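PDB 1O8P: putatuve endo-xylanase, which probably binds xylan and cellulose chains as the family 6 carbohydrate-binding module of a putative endo-xylanase. Local coordinates for residues Leu42-Leu47 with Ser52-Ile57; Lys129-Val134 with Asp142-Ser147. All coordinates share one frame; numbering follows the deposited sequence.

Contact 1. Residues Leu42-Leu47 with Ser52-Ile57; sequences LQIFSL and SAIGYI. With CA (calcium ion), chain B.
A two-stranded antiparallel beta hairpin beside the calcium site of this carbohydrate-binding module pairs Gln-43 to Ser-46 with Ser-52 to Gly-55. Four backbone hydrogen bonds tie it, two between Gln-43 and Gly-55 and two between Phe-45 and Ala-53; the straightest runs from Phe-45 N to Ala-53 O at 2.9 Å, with 172° at the hydrogen. Ile-44, in a non-hydrogen-bonded pair with Ile-54, sets CG1 on Ile-54 CG2 and reaches diagonally with CG2 to Ser-52 CB at 3.6 Å.

On the face opposite Ile-44 and Ile-54, a chi1 of -60° swings the Phe-45 ring along the hairpin over Gly-55, with Phe-45 CE2 3.7 Å from Gly-55 CA. The ring continues to Tyr-56 in a T-shaped stack: the edge of Phe-45 meets a face of the tyrosine, centroids 4.8 Å apart and planes at 72°. The amide of Gln-43 runs alongside the same tyrosine, steeply inclined to its ring, with Gln-43 NE2 3.3 Å from Tyr-56 CD2.

At the two ends of 42-47, Leu-47 CD2 rests on Ala-53 CB and Leu-42 CD1 on Ile-57 CG1. At the metal end, Ser-52 N donates to a calcium-bound water and Ser-52 O binds the calcium ion itself at 2.4 Å.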
ATOM      1  N   LEU A  42       5.704   4.910  12.930  1.00 28.54           N
ATOM      2  CA  LEU A  42       5.911   4.599  11.527  1.00 28.00           C
ATOM      3  C   LEU A  42       7.192   5.257  11.066  1.00 27.19           C
ATOM      4  O   LEU A  42       7.435   6.402  11.404  1.00 26.50           O
ATOM      5  CB  LEU A  42       4.731   5.070  10.660  1.00 28.45           C
ATOM      6  CG  LEU A  42       4.526   4.296   9.343  1.00 31.13           C
ATOM      7  CD1 LEU A  42       3.053   4.071   9.015  1.00 34.17           C
ATOM      8  CD2 LEU A  42       5.171   5.082   8.227  1.00 33.15           C
ATOM      9  N   GLN A  43       7.991   4.531  10.290  1.00 26.61           N
ATOM     10  CA  GLN A  43       9.295   5.056   9.799  1.00 26.76           C
ATOM     11  C   GLN A  43       9.617   4.618   8.398  1.00 24.73           C
ATOM     12  O   GLN A  43       9.094   3.615   7.950  1.00 23.07           O
ATOM     13  CB  GLN A  43      10.418   4.548  10.695  1.00 26.58           C
ATOM     14  CG  GLN A  43      10.930   5.609  11.591  1.00 32.18           C
ATOM     15  CD  GLN A  43      11.645   5.000  12.728  1.00 37.25           C
ATOM     16  OE1 GLN A  43      12.716   4.386  12.541  1.00 39.10           O
ATOM     17  NE2 GLN A  43      11.068   5.122  13.917  1.00 37.88           N
ATOM     18  N   ILE A  44      10.537   5.325   7.735  1.00 23.66           N
ATOM     19  CA  ILE A  44      11.025   4.901   6.432  1.00 22.05           C
ATOM     20  C   ILE A  44      12.434   4.368   6.613  1.00 23.05           C
ATOM     21  O   ILE A  44      13.276   5.027   7.239  1.00 24.06           O
ATOM     22  CB  ILE A  44      10.967   6.087   5.433  1.00 22.44           C
ATOM     23  CG1 ILE A  44       9.528   6.645   5.350  1.00 19.77           C
ATOM     24  CG2 ILE A  44      11.557   5.701   4.081  1.00 20.60           C
ATOM     25  CD1 ILE A  44       9.398   8.078   4.821  1.00 17.12           C
ATOM     26  N   PHE A  45      12.685   3.175   6.085  1.00 22.51           N
ATOM     27  CA  PHE A  45      13.961   2.506   6.195  1.00 22.98           C
ATOM     28  C   PHE A  45      14.603   2.369   4.819  1.00 23.35           C
ATOM     29  O   PHE A  45      13.914   2.081   3.834  1.00 23.57           O
ATOM     30  CB  PHE A  45      13.818   1.101   6.800  1.00 23.12           C
ATOM     31  CG  PHE A  45      13.234   1.091   8.177  1.00 23.33           C
ATOM     32  CD1 PHE A  45      13.813   1.857   9.198  1.00 22.45           C
ATOM     33  CD2 PHE A  45      12.125   0.294   8.464  1.00 26.04           C
ATOM     34  CE1 PHE A  45      13.277   1.876  10.458  1.00 23.36           C
ATOM     35  CE2 PHE A  45      11.586   0.304   9.748  1.00 26.42           C
ATOM     36  CZ  PHE A  45      12.164   1.122  10.736  1.00 22.27           C
ATOM     37  N   SER A  46      15.915   2.527   4.762  1.00 22.20           N
ATOM     38  CA  SER A  46      16.615   2.320   3.508  1.00 24.15           C
ATOM     39  C   SER A  46      16.809   0.814   3.270  1.00 24.48           C
ATOM     40  O   SER A  46      16.921   0.029   4.226  1.00 25.50           O
ATOM     41  CB  SER A  46      17.937   3.100   3.505  1.00 24.06           C
ATOM     42  OG  SER A  46      18.679   2.699   4.634  1.00 28.22           O
ATOM     43  N   LEU A  47      16.769   0.402   2.009  1.00 24.67           N
ATOM     44  CA  LEU A  47      16.922  -1.008   1.673  1.00 26.35           C
ATOM     45  C   LEU A  47      18.359  -1.205   1.224  1.00 27.59           C
ATOM     46  O   LEU A  47      18.893  -0.311   0.567  1.00 26.98           O
ATOM     47  CB  LEU A  47      15.924  -1.417   0.571  1.00 25.46           C
ATOM     48  CG  LEU A  47      14.432  -1.196   0.831  1.00 24.40           C
ATOM     49  CD1 LEU A  47      13.665  -1.578  -0.419  1.00 26.45           C
ATOM     50  CD2 LEU A  47      13.919  -1.956   2.031  1.00 23.82           C
ATOM     51  N   SER A  52      13.643   2.470  -0.521  1.00 22.94           N
ATOM     52  CA  SER A  52      13.142   2.623   0.847  1.00 22.05           C
ATOM     53  C   SER A  52      11.829   1.891   1.040  1.00 20.92           C
ATOM     54  O   SER A  52      11.138   1.596   0.072  1.00 20.07           O
ATOM     55  CB  SER A  52      12.918   4.102   1.202  1.00 22.59           C
ATOM     56  OG  SER A  52      14.083   4.877   1.054  1.00 23.67           O
ATOM     57  N   ALA A  53      11.473   1.619   2.294  1.00 19.50           N
ATOM     58  CA  ALA A  53      10.220   0.967   2.579  1.00 18.96           C
ATOM     59  C   ALA A  53       9.685   1.557   3.866  1.00 18.72           C
ATOM     60  O   ALA A  53      10.428   2.043   4.698  1.00 19.48           O
ATOM     61  CB  ALA A  53      10.410  -0.542   2.692  1.00 19.24           C
ATOM     62  N   ILE A  54       8.382   1.600   4.007  1.00 18.27           N
ATOM     63  CA  ILE A  54       7.841   1.920   5.321  1.00 17.48           C
ATOM     64  C   ILE A  54       7.906   0.667   6.227  1.00 17.53           C
ATOM     65  O   ILE A  54       7.808  -0.464   5.743  1.00 15.51           O
ATOM     66  CB  ILE A  54       6.443   2.548   5.192  1.00 17.08           C
ATOM     67  CG1 ILE A  54       5.465   1.581   4.463  1.00 16.59           C
ATOM     68  CG2 ILE A  54       6.576   3.931   4.446  1.00 15.68           C
ATOM     69  CD1 ILE A  54       4.021   2.055   4.337  1.00 14.36           C
ATOM     70  N   GLY A  55       8.062   0.903   7.535  1.00 17.48           N
ATOM     71  CA  GLY A  55       8.135  -0.129   8.565  1.00 17.41           C
ATOM     72  C   GLY A  55       7.797   0.467   9.949  1.00 18.12           C
ATOM     73  O   GLY A  55       7.312   1.606  10.002  1.00 17.28           O
ATOM     74  N   TYR A  56       8.100  -0.280  11.038  1.00 18.79           N
ATOM     75  CA  TYR A  56       7.688  -0.008  12.428  0.50 18.92           C
ATOM     76  C   TYR A  56       6.186   0.198  12.448  1.00 20.01           C
ATOM     77  O   TYR A  56       5.659   1.060  13.159  1.00 21.58           O
ATOM     78  CB  TYR A  56       8.439   1.162  13.105  0.50 18.07           C
ATOM     79  CG  TYR A  56       9.875   0.921  13.581  0.50 18.19           C
ATOM     80  CD1 TYR A  56      10.558  -0.282  13.327  0.50 19.87           C
ATOM     81  CD2 TYR A  56      10.565   1.927  14.256  0.50 18.70           C
ATOM     82  CE1 TYR A  56      11.894  -0.477  13.750  0.50 20.58           C
ATOM     83  CE2 TYR A  56      11.878   1.763  14.677  0.50 19.81           C
ATOM     84  CZ  TYR A  56      12.561   0.560  14.431  0.50 21.48           C
ATOM     85  OH  TYR A  56      13.888   0.420  14.847  0.50 19.27           O
ATOM     86  N   ILE A  57       5.492  -0.610  11.642  1.00 21.45           N
ATOM     87  CA  ILE A  57       4.024  -0.583  11.514  1.00 20.84           C
ATOM     88  C   ILE A  57       3.361  -1.492  12.556  1.00 20.98           C
ATOM     89  O   ILE A  57       3.897  -2.536  12.913  1.00 21.46           O
ATOM     90  CB  ILE A  57       3.602  -0.935  10.050  1.00 20.69           C
ATOM     91  CG1 ILE A  57       3.751   0.299   9.132  1.00 21.18           C
ATOM     92  CG2 ILE A  57       2.199  -1.571   9.969  1.00 17.61           C
ATOM     93  CD1 ILE A  57       3.788  -0.059   7.662  1.00 21.12           C
TER
HETATM   94 CA    CA B1149       9.846   2.175  -1.802  1.00 28.93          CA
HETATM   95  O   HOH W   1      11.916   3.112  -2.733  1.00 23.47           O

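Contact 2. Residues Lys129-Val134 with Asp142-Ser147; sequences KDIVLV and DWFVFS. With CA (calcium ion), chain B.
Phe-144 takes a chi1 of 70°, with CG between the backbone N and the carbonyl carbon, and Leu-133 has CG anti to its carbonyl carbon (chi1 -53°); the two side chains come from opposite directions in the middle of a beta-sandwich, the leucine passing over the ring. Leu-133 CD1 lies over one face of the phenylalanine ring, displaced toward the rim on the CE1 side, where it comes within 3.7 Å of Phe-144 CE1. This is a CH-pi contact, with Leu-133 CD1 4.0 Å from the Phe-144 ring centroid and 23° off the normal.

Ile-131, two residues earlier on the strand, uses its CG2 branch. Ile-131 CG2 lies 4.1 Å from Phe-144 CE2, approaching obliquely, and also sits at the edge of the neighbouring ring, 4.3 Å from Phe-146 CZ. The two aromatic rings are themselves neighbours, with Phe-146 CZ at the edge of Phe-144, so the isoleucine methyl touches both.

The strands belong to different sheets. Their axes stay 11.2 Å apart at closest approach, no hydrogen bond passes between these segments, and the gap is bridged by side chains alone. Strands 62-69 and 87-93 flank 129-134 in its sheet and supply Tyr-65, edge-to-face with Phe-144, and Val-91, against both Ile-131 and Leu-133. From the other sheet, Ala-79 packs on Phe-144 and Val-77 on Phe-146.

At the start of 142-147 the chemistry changes. Asp-142 binds the calcium ion through both its backbone O (2.5 Å) and OD1 (2.4 Å), while OD2 forms a salt bridge with Arg-80, which probably offsets part of the carboxylate's charge. The four touching residues are all buried and meet through hydrocarbon groups alone, which implies that shape and exclusion of water, rather than directional polar bonds, hold the two sheets together here.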
ATOM      1  N   LYS A 129      -8.755   9.045  -7.139  1.00 20.68           N
ATOM      2  CA  LYS A 129      -9.092   8.671  -5.774  1.00 20.38           C
ATOM      3  C   LYS A 129      -7.949   8.869  -4.783  1.00 20.47           C
ATOM      4  O   LYS A 129      -6.769   8.777  -5.123  1.00 20.49           O
ATOM      5  CB  LYS A 129      -9.538   7.193  -5.668  1.00 21.02           C
ATOM      6  CG  LYS A 129     -10.721   6.738  -6.538  1.00 22.66           C
ATOM      7  CD  LYS A 129     -12.034   7.397  -6.178  1.00 25.64           C
ATOM      8  CE  LYS A 129     -13.241   6.632  -6.780  1.00 27.13           C
ATOM      9  NZ  LYS A 129     -13.676   7.270  -8.119  1.00 31.82           N
ATOM     10  N   ASP A 130      -8.325   9.105  -3.531  1.00 20.10           N
ATOM     11  CA  ASP A 130      -7.416   8.997  -2.412  1.00 19.61           C
ATOM     12  C   ASP A 130      -7.410   7.592  -1.881  1.00 19.07           C
ATOM     13  O   ASP A 130      -8.471   7.050  -1.552  1.00 19.61           O
ATOM     14  CB  ASP A 130      -7.806   9.955  -1.307  1.00 19.07           C
ATOM     15  CG  ASP A 130      -7.695  11.408  -1.738  1.00 19.67           C
ATOM     16  OD1 ASP A 130      -7.103  11.758  -2.804  1.00 22.50           O
ATOM     17  OD2 ASP A 130      -8.234  12.275  -1.068  1.00 23.13           O
ATOM     18  N   ILE A 131      -6.215   7.005  -1.794  1.00 18.89           N
ATOM     19  CA  ILE A 131      -6.067   5.605  -1.356  1.00 18.17           C
ATOM     20  C   ILE A 131      -5.459   5.527   0.038  1.00 18.17           C
ATOM     21  O   ILE A 131      -4.455   6.182   0.351  1.00 15.98           O
ATOM     22  CB  ILE A 131      -5.217   4.742  -2.360  1.00 18.42           C
ATOM     23  CG1 ILE A 131      -5.954   4.590  -3.684  1.00 17.32           C
ATOM     24  CG2 ILE A 131      -4.979   3.287  -1.801  1.00 17.33           C
ATOM     25  CD1 ILE A 131      -7.257   3.694  -3.596  1.00 13.86           C
ATOM     26  N   VAL A 132      -6.078   4.692   0.855  1.00 17.89           N
ATOM     27  CA  VAL A 132      -5.604   4.424   2.206  1.00 17.87           C
ATOM     28  C   VAL A 132      -5.240   2.951   2.389  1.00 17.99           C
ATOM     29  O   VAL A 132      -6.028   2.081   2.077  1.00 17.97           O
ATOM     30  CB  VAL A 132      -6.691   4.873   3.248  1.00 18.35           C
ATOM     31  CG1 VAL A 132      -6.175   4.730   4.676  1.00 15.24           C
ATOM     32  CG2 VAL A 132      -7.117   6.327   2.924  1.00 17.66           C
ATOM     33  N   LEU A 133      -4.030   2.687   2.894  1.00 18.49           N
ATOM     34  CA  LEU A 133      -3.616   1.334   3.330  1.00 17.51           C
ATOM     35  C   LEU A 133      -3.754   1.248   4.869  1.00 18.23           C
ATOM     36  O   LEU A 133      -3.201   2.075   5.578  1.00 18.25           O
ATOM     37  CB  LEU A 133      -2.156   1.065   2.914  1.00 16.57           C
ATOM     38  CG  LEU A 133      -1.838   1.282   1.426  1.00 15.36           C
ATOM     39  CD1 LEU A 133      -0.333   0.994   1.176  1.00 15.54           C
ATOM     40  CD2 LEU A 133      -2.749   0.364   0.540  1.00 10.79           C
ATOM     41  N   VAL A 134      -4.522   0.276   5.357  1.00 17.67           N
ATOM     42  CA  VAL A 134      -4.751   0.096   6.763  1.00 17.12           C
ATOM     43  C   VAL A 134      -4.145  -1.245   7.125  1.00 17.63           C
ATOM     44  O   VAL A 134      -4.437  -2.255   6.496  1.00 17.73           O
ATOM     45  CB  VAL A 134      -6.277   0.194   7.144  1.00 17.70           C
ATOM     46  CG1 VAL A 134      -6.472   0.079   8.671  1.00 14.79           C
ATOM     47  CG2 VAL A 134      -6.909   1.502   6.577  1.00 16.44           C
ATOM     48  N   ASP A 142       7.469  -1.697   0.404  1.00 17.04           N
ATOM     49  CA  ASP A 142       8.379  -0.985  -0.489  1.00 17.95           C
ATOM     50  C   ASP A 142       7.494  -0.128  -1.406  1.00 18.15           C
ATOM     51  O   ASP A 142       7.615   1.082  -1.418  1.00 17.74           O
ATOM     52  CB  ASP A 142       9.211  -2.006  -1.278  1.00 17.26           C
ATOM     53  CG  ASP A 142      10.209  -1.380  -2.182  1.00 17.28           C
ATOM     54  OD1 ASP A 142      10.288  -0.120  -2.303  1.00 14.61           O
ATOM     55  OD2 ASP A 142      10.965  -2.098  -2.848  1.00 18.91           O
ATOM     56  N   TRP A 143       6.576  -0.771  -2.133  1.00 18.59           N
ATOM     57  CA  TRP A 143       5.684  -0.067  -3.046  1.00 18.43           C
ATOM     58  C   TRP A 143       4.449  -0.884  -3.265  1.00 17.96           C
ATOM     59  O   TRP A 143       4.387  -2.057  -2.851  1.00 17.26           O
ATOM     60  CB  TRP A 143       6.352   0.262  -4.405  1.00 18.09           C
ATOM     61  CG  TRP A 143       7.078  -0.860  -5.082  1.00 18.60           C
ATOM     62  CD1 TRP A 143       8.451  -1.000  -5.201  1.00 19.81           C
ATOM     63  CD2 TRP A 143       6.505  -1.981  -5.792  1.00 17.36           C
ATOM     64  NE1 TRP A 143       8.756  -2.132  -5.924  1.00 17.68           N
ATOM     65  CE2 TRP A 143       7.590  -2.759  -6.296  1.00 20.35           C
ATOM     66  CE3 TRP A 143       5.191  -2.403  -6.067  1.00 18.42           C
ATOM     67  CZ2 TRP A 143       7.392  -3.956  -7.039  1.00 20.29           C
ATOM     68  CZ3 TRP A 143       4.982  -3.595  -6.782  1.00 20.68           C
ATOM     69  CH2 TRP A 143       6.079  -4.354  -7.276  1.00 20.28           C
ATOM     70  N   PHE A 144       3.470  -0.251  -3.920  1.00 17.43           N
ATOM     71  CA  PHE A 144       2.244  -0.920  -4.355  1.00 17.23           C
ATOM     72  C   PHE A 144       1.796  -0.366  -5.696  1.00 17.59           C
ATOM     73  O   PHE A 144       2.185   0.737  -6.100  1.00 17.74           O
ATOM     74  CB  PHE A 144       1.125  -0.901  -3.270  1.00 17.39           C
ATOM     75  CG  PHE A 144       0.506   0.450  -3.008  1.00 17.21           C
ATOM     76  CD1 PHE A 144       1.188   1.422  -2.250  1.00 16.50           C
ATOM     77  CD2 PHE A 144      -0.774   0.741  -3.456  1.00 17.95           C
ATOM     78  CE1 PHE A 144       0.632   2.685  -1.986  1.00 16.34           C
ATOM     79  CE2 PHE A 144      -1.343   2.019  -3.174  1.00 17.58           C
ATOM     80  CZ  PHE A 144      -0.637   2.975  -2.444  1.00 15.93           C
ATOM     81  N   VAL A 145       1.008  -1.142  -6.409  1.00 17.26           N
ATOM     82  CA  VAL A 145       0.627  -0.762  -7.759  1.00 17.96           C
ATOM     83  C   VAL A 145      -0.660  -1.488  -8.120  1.00 18.13           C
ATOM     84  O   VAL A 145      -0.974  -2.525  -7.546  1.00 18.16           O
ATOM     85  CB  VAL A 145       1.804  -1.007  -8.822  1.00 17.65           C
ATOM     86  CG1 VAL A 145       2.060  -2.516  -9.091  1.00 17.37           C
ATOM     87  CG2 VAL A 145       1.497  -0.284 -10.139  1.00 16.82           C
ATOM     88  N   PHE A 146      -1.407  -0.920  -9.065  1.00 19.02           N
ATOM     89  CA  PHE A 146      -2.702  -1.470  -9.500  1.00 19.21           C
ATOM     90  C   PHE A 146      -2.621  -1.956 -10.957  1.00 20.21           C
ATOM     91  O   PHE A 146      -1.719  -1.544 -11.697  1.00 19.77           O
ATOM     92  CB  PHE A 146      -3.827  -0.427  -9.307  1.00 18.80           C
ATOM     93  CG  PHE A 146      -4.041  -0.017  -7.864  1.00 18.40           C
ATOM     94  CD1 PHE A 146      -4.924  -0.735  -7.042  1.00 17.95           C
ATOM     95  CD2 PHE A 146      -3.324   1.063  -7.305  1.00 18.10           C
ATOM     96  CE1 PHE A 146      -5.120  -0.360  -5.695  1.00 20.09           C
ATOM     97  CE2 PHE A 146      -3.505   1.437  -5.958  1.00 16.55           C
ATOM     98  CZ  PHE A 146      -4.399   0.735  -5.151  1.00 17.45           C
ATOM     99  N   SER A 147      -3.528  -2.854 -11.343  1.00 22.06           N
ATOM    100  CA  SER A 147      -3.599  -3.402 -12.711  1.00 24.45           C
ATOM    101  C   SER A 147      -5.035  -3.496 -13.171  1.00 25.98           C
ATOM    102  O   SER A 147      -5.936  -3.679 -12.354  1.00 24.78           O
ATOM    103  CB  SER A 147      -3.078  -4.859 -12.804  1.00 25.36           C
ATOM    104  OG  SER A 147      -1.903  -5.108 -12.085  1.00 27.69           O
TER
HETATM  105 CA    CA B1149       9.846   2.175  -1.802  1.00 28.93          CA
HETATM  106  O   HOH W   1      11.916   3.112  -2.733  1.00 23.47           O

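How the contacts relate
The calcium ion joins the two contacts, whose centres lie about 16 Å apart. Contact 1 offers one ligand, Ser-52 O, and contact 2 offers two from Asp-142; Gln-30 and Glu-32 also bind the metal, and a water bound to the metal belongs to both contacts. Ser-52 O and Asp-142 OD1 are 3.1 Å apart as fellow ligands. Beside the ion the segments pack directly, Ala-53 CB lying 3.8 Å from Asp-142 CA and Leu-47 CD1 3.7 Å from Asp-142 OD2. The peripheral hairpin 42-47/52-57 is thus fastened to one end of strand 142-147, which farther along sends Phe-144 and Phe-146 into the core between the sheets. A backbone hydrogen bond between Ile-54 and Val-141 adds to the attachment.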